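Local coordinates for putative cytoplasmic protein (Salmonella enterica subsp. enterica serovar Typhimurium, PDB 4J32) that probably hydrolyses peptidoglycan as an NlpC/P60 papain-like cysteine peptidase, a type VI secretion amidase effector held here in complex with its immunity protein, at residues 59-64 with 140-145; 131-136 with 161-166. All coordinates share one frame; numbering follows the deposited sequence.

Contacts 1 and 2 lie about 19 Å apart, centre to centre, and both reach the four-stranded antiparallel sheet ordered 109-112, 164-172, 124-131, 138-143. Contact 1, close to the middle of the chain, sets helix 57-67 against the outer strand 138-143; contact 2, about 16 Å from the chain centre, joins the loop after strand 124-131 to the start of strand 164-172. Along the sequence their segments alternate: 59-64, 131-136, 140-145, 161-166. The loop of contact 2 therefore leads straight into the strand used by contact 1. One sheet thus serves two purposes: its buried edge strand 138-143 packs against a helix, while the loop before it meets the immunity protein.

Contact 1: 59-64 with 140-145; sequences IRMSYV and VTLWNG
The first torsion of Met61, chi1 -77°, swings CG beside the backbone N and toward Val140, and the bend at chi2 (-55°) then carries SD over Thr141 of strand 138-143. On the strand, Val140 has CG1 anti to its backbone N, and this branch meets the base of the methionine: Met61 CG lies 3.9 Å from Val140 CG1, with the two side chains meeting at a slant. The same methylene also rests on the main chain, Met61 CG being 3.7 Å from Val140 O. Farther out, the sulfur settles over the backbone of the next residue, with Met61 SD 4.0 Å from Thr141 CA, and then touches a leucine methyl, Met61 SD to Leu142 CD2 being 4.2 Å. One helical turn on, Val64 extends the row through its CG2, which stands 4.4 Å from Leu142 CD1. Met61 and Val140 were each deposited in two conformers, so the distances they make hold for the conformers described and are less certain for that reason.

The contact is van der Waals in nature and buries about 200 Å² in all. Short segment axes approach to 8.5 Å and are inclined at 54°, so the helix runs aslant the strand and touches it mainly through Met61 and Val64. Ile125 of strand 124-131 also touches Met61 and Leu142, while Met96 and Ile97 of helix 93-103 pack on Met61 and Val140 respectively. A buried apolar layer thus joins two helices to the sheet. Helix 57-67 packed on an antiparallel sheet resembles the core arrangement of papain-like cysteine peptidases, in which a helix carrying the nucleophilic cysteine at its N-terminal end lies against the sheet that supplies the histidine, consistent with the family of this protein.

Contact 2: 131-136 with 161-166; sequences HGWSNA and GPFVPE
Trp133 and Phe163 form a face-to-face stack: the centroids of the indole six-membered ring and the phenyl ring are 3.9 Å apart and the planes are tilted by 20°. Phe163 CB covers the indole's other half, 3.8 Å from the centroid of the Trp133 five-membered ring, a CH-pi contact over its face. His131 is held on two sides. Val164 CB lies over one face of its imidazole, 3.4 Å from His131 NE2, while at the ring edge ND1 donates a 3.1 Å hydrogen bond to Glu166 OE2. That donor is close to the imidazole plane but 44° out of the carboxylate plane. A chi1 of 61° tucks the imidazole back over its own main chain, where it lies side by side with Val164 and points the same way.

Behind these groups, His131 and Val164 make an antiparallel hydrogen-bonded pair. Val164 N reaches His131 O at 2.8 Å in a straight bond, and His131 N returns a more bent one of 3.1 Å to Val164 O. Gly132 then turns the chain out of the sheet beside Pro162 O. Farther out, Asn135 OD1 accepts a hydrogen bond from Ser72 of one immunity chain, and Gly132 N donates one to Glu2 of another. The chemistry implies a surface loop anchored by a backbone bridge, an aromatic stack and a histidine-carboxylate bond while its polar groups bind the inhibitor.

Contact 1: 59-64 with 140-145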
# COMPACT_ATOMS: atom_id res chain seq x y z
N ILE A 59 -20.03 0.32 18.69
CA ILE A 59 -21.21 1.01 18.19
C ILE A 59 -22.45 0.20 18.58
O ILE A 59 -23.48 0.78 18.97
CB ILE A 59 -21.12 1.23 16.67
CG1 ILE A 59 -19.85 2.05 16.34
CG2 ILE A 59 -22.42 1.96 16.13
CD1 ILE A 59 -19.50 2.19 14.82
N ARG A 60 -22.37 -1.13 18.49
CA ARG A 60 -23.52 -1.93 18.92
C ARG A 60 -23.79 -1.78 20.43
O ARG A 60 -24.94 -1.65 20.84
CB ARG A 60 -23.36 -3.41 18.58
CG ARG A 60 -23.17 -3.74 17.08
CD ARG A 60 -23.14 -5.27 16.90
NE ARG A 60 -22.90 -5.64 15.51
CZ ARG A 60 -21.77 -6.17 15.06
NH1 ARG A 60 -20.75 -6.43 15.90
NH2 ARG A 60 -21.64 -6.44 13.77
N MET A 61 -22.74 -1.79 21.24
CA MET A 61 -22.88 -1.59 22.68
C MET A 61 -23.45 -0.20 23.00
O MET A 61 -24.28 -0.04 23.89
CB MET A 61 -21.54 -1.84 23.38
CG MET A 61 -21.20 -3.34 23.53
SD MET A 61 -22.50 -4.29 24.36
CE MET A 61 -22.57 -3.45 25.96
N SER A 62 -23.01 0.81 22.24
CA SER A 62 -23.58 2.15 22.40
C SER A 62 -25.08 2.16 22.09
O SER A 62 -25.88 2.78 22.81
CB SER A 62 -22.85 3.15 21.49
OG SER A 62 -21.49 3.29 21.89
N TYR A 63 -25.46 1.49 21.01
CA TYR A 63 -26.88 1.37 20.66
C TYR A 63 -27.67 0.75 21.83
O TYR A 63 -28.72 1.27 22.20
CB TYR A 63 -27.02 0.54 19.38
CG TYR A 63 -28.45 0.40 18.88
CD1 TYR A 63 -28.98 1.31 17.96
CD2 TYR A 63 -29.26 -0.67 19.31
CE1 TYR A 63 -30.29 1.17 17.49
CE2 TYR A 63 -30.58 -0.82 18.85
CZ TYR A 63 -31.08 0.10 17.94
OH TYR A 63 -32.36 -0.02 17.45
N VAL A 64 -27.16 -0.34 22.40
CA VAL A 64 -27.80 -0.99 23.57
C VAL A 64 -28.04 0.02 24.70
O VAL A 64 -29.15 0.12 25.24
CB VAL A 64 -26.93 -2.18 24.07
CG1 VAL A 64 -27.39 -2.67 25.49
CG2 VAL A 64 -26.94 -3.33 23.04
N VAL A 140 -16.25 -6.37 23.59
CA VAL A 140 -17.34 -6.08 24.54
C VAL A 140 -18.63 -6.52 23.86
O VAL A 140 -18.89 -6.13 22.71
CB VAL A 140 -17.55 -4.56 24.82
CG1 VAL A 140 -18.43 -4.36 26.08
CG2 VAL A 140 -16.25 -3.81 24.93
N THR A 141 -19.43 -7.33 24.55
CA THR A 141 -20.69 -7.81 23.97
C THR A 141 -21.68 -8.21 25.09
O THR A 141 -21.40 -7.98 26.26
CB THR A 141 -20.45 -8.97 22.94
OG1 THR A 141 -21.65 -9.21 22.18
CG2 THR A 141 -19.99 -10.22 23.62
N LEU A 142 -22.82 -8.78 24.70
CA LEU A 142 -23.75 -9.33 25.69
C LEU A 142 -23.59 -10.84 25.75
O LEU A 142 -23.14 -11.47 24.79
CB LEU A 142 -25.21 -8.97 25.35
CG LEU A 142 -25.50 -7.47 25.22
CD1 LEU A 142 -26.97 -7.33 24.92
CD2 LEU A 142 -25.16 -6.74 26.51
N TRP A 143 -23.96 -11.39 26.90
CA TRP A 143 -23.81 -12.80 27.20
C TRP A 143 -25.07 -13.24 27.91
O TRP A 143 -25.49 -12.60 28.90
CB TRP A 143 -22.55 -12.98 28.08
CG TRP A 143 -22.39 -14.32 28.72
CD1 TRP A 143 -22.70 -14.65 30.02
CD2 TRP A 143 -21.90 -15.52 28.11
NE1 TRP A 143 -22.41 -15.99 30.25
CE2 TRP A 143 -21.92 -16.53 29.10
CE3 TRP A 143 -21.42 -15.83 26.83
CZ2 TRP A 143 -21.49 -17.84 28.84
CZ3 TRP A 143 -20.99 -17.12 26.57
CH2 TRP A 143 -21.03 -18.11 27.57
N ASN A 144 -25.70 -14.31 27.43
CA ASN A 144 -26.97 -14.73 28.04
C ASN A 144 -26.86 -15.95 28.97
O ASN A 144 -27.88 -16.58 29.28
CB ASN A 144 -28.03 -14.98 26.95
CG ASN A 144 -27.77 -16.26 26.17
OD1 ASN A 144 -26.74 -16.92 26.36
ND2 ASN A 144 -28.71 -16.62 25.29
N GLY A 145 -25.64 -16.26 29.40
CA GLY A 145 -25.39 -17.46 30.21
C GLY A 145 -24.90 -18.66 29.42
O GLY A 145 -24.39 -19.63 30.00

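Contact 2: 131-136 with 161-166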
# COMPACT_ATOMS: atom_id res chain seq x y z
N HIS A 131 -4.73 -11.12 24.03
CA HIS A 131 -3.79 -10.89 22.94
C HIS A 131 -4.08 -11.74 21.70
O HIS A 131 -4.76 -12.77 21.78
CB HIS A 131 -2.35 -11.09 23.42
CG HIS A 131 -2.05 -12.47 23.92
ND1 HIS A 131 -2.15 -12.83 25.24
CD2 HIS A 131 -1.59 -13.57 23.27
CE1 HIS A 131 -1.79 -14.09 25.39
NE2 HIS A 131 -1.44 -14.56 24.21
N GLY A 132 -3.54 -11.32 20.56
CA GLY A 132 -3.68 -12.10 19.34
C GLY A 132 -4.45 -11.40 18.23
O GLY A 132 -4.39 -11.83 17.07
N TRP A 133 -5.15 -10.32 18.57
CA TRP A 133 -5.86 -9.52 17.56
C TRP A 133 -5.08 -8.28 17.19
O TRP A 133 -4.48 -7.63 18.04
CB TRP A 133 -7.24 -9.07 18.04
CG TRP A 133 -8.30 -10.13 18.00
CD1 TRP A 133 -8.30 -11.29 17.26
CD2 TRP A 133 -9.53 -10.10 18.72
NE1 TRP A 133 -9.49 -11.98 17.49
CE2 TRP A 133 -10.24 -11.27 18.39
CE3 TRP A 133 -10.09 -9.19 19.62
CZ2 TRP A 133 -11.51 -11.56 18.94
CZ3 TRP A 133 -11.34 -9.48 20.18
CH2 TRP A 133 -12.04 -10.66 19.82
N SER A 134 -5.13 -7.94 15.91
CA SER A 134 -4.30 -6.90 15.36
C SER A 134 -5.00 -5.55 15.33
O SER A 134 -4.37 -4.55 14.97
CB SER A 134 -3.89 -7.30 13.95
OG SER A 134 -2.98 -8.39 14.01
N ASN A 135 -6.28 -5.52 15.67
CA ASN A 135 -7.08 -4.29 15.57
C ASN A 135 -7.66 -3.82 16.91
O ASN A 135 -8.36 -2.81 16.95
CB ASN A 135 -8.23 -4.50 14.57
CG ASN A 135 -9.29 -5.47 15.11
OD1 ASN A 135 -8.94 -6.57 15.59
ND2 ASN A 135 -10.55 -5.06 15.09
N ALA A 136 -7.39 -4.57 17.98
CA ALA A 136 -8.04 -4.31 19.27
C ALA A 136 -7.40 -5.12 20.39
O ALA A 136 -6.74 -6.13 20.13
CB ALA A 136 -9.55 -4.61 19.20
N GLY A 161 -9.18 -20.00 19.50
CA GLY A 161 -8.93 -19.23 18.27
C GLY A 161 -7.57 -18.55 18.32
O GLY A 161 -6.73 -18.90 19.15
N PRO A 162 -7.34 -17.55 17.43
CA PRO A 162 -6.07 -16.83 17.52
C PRO A 162 -6.07 -15.83 18.68
O PRO A 162 -5.01 -15.44 19.16
CB PRO A 162 -5.94 -16.14 16.16
CG PRO A 162 -7.35 -15.96 15.69
CD PRO A 162 -8.18 -17.06 16.32
N PHE A 163 -7.25 -15.43 19.13
CA PHE A 163 -7.39 -14.59 20.32
C PHE A 163 -7.18 -15.42 21.59
O PHE A 163 -7.82 -16.46 21.75
CB PHE A 163 -8.76 -13.95 20.33
CG PHE A 163 -8.97 -12.97 21.43
CD1 PHE A 163 -8.25 -11.78 21.46
CD2 PHE A 163 -9.89 -13.23 22.45
CE1 PHE A 163 -8.46 -10.85 22.47
CE2 PHE A 163 -10.10 -12.31 23.47
CZ PHE A 163 -9.38 -11.12 23.48
N VAL A 164 -6.27 -14.98 22.46
CA VAL A 164 -6.04 -15.63 23.76
C VAL A 164 -6.55 -14.72 24.88
O VAL A 164 -5.92 -13.72 25.20
CB VAL A 164 -4.56 -15.96 24.00
CG1 VAL A 164 -4.34 -16.60 25.40
CG2 VAL A 164 -4.01 -16.88 22.89
N PRO A 165 -7.71 -15.05 25.47
CA PRO A 165 -8.30 -14.23 26.54
C PRO A 165 -7.38 -14.21 27.78
O PRO A 165 -6.90 -15.27 28.21
CB PRO A 165 -9.63 -14.93 26.86
CG PRO A 165 -9.85 -15.93 25.75
CD PRO A 165 -8.53 -16.23 25.14
N GLU A 166 -7.12 -13.02 28.31
CA GLU A 166 -6.33 -12.84 29.53
C GLU A 166 -7.24 -12.58 30.74
O GLU A 166 -7.05 -13.16 31.82
CB GLU A 166 -5.38 -11.64 29.37
CG GLU A 166 -4.24 -11.82 28.37
CD GLU A 166 -3.87 -10.51 27.70
OE1 GLU A 166 -4.69 -9.54 27.70
OE2 GLU A 166 -2.77 -10.46 27.11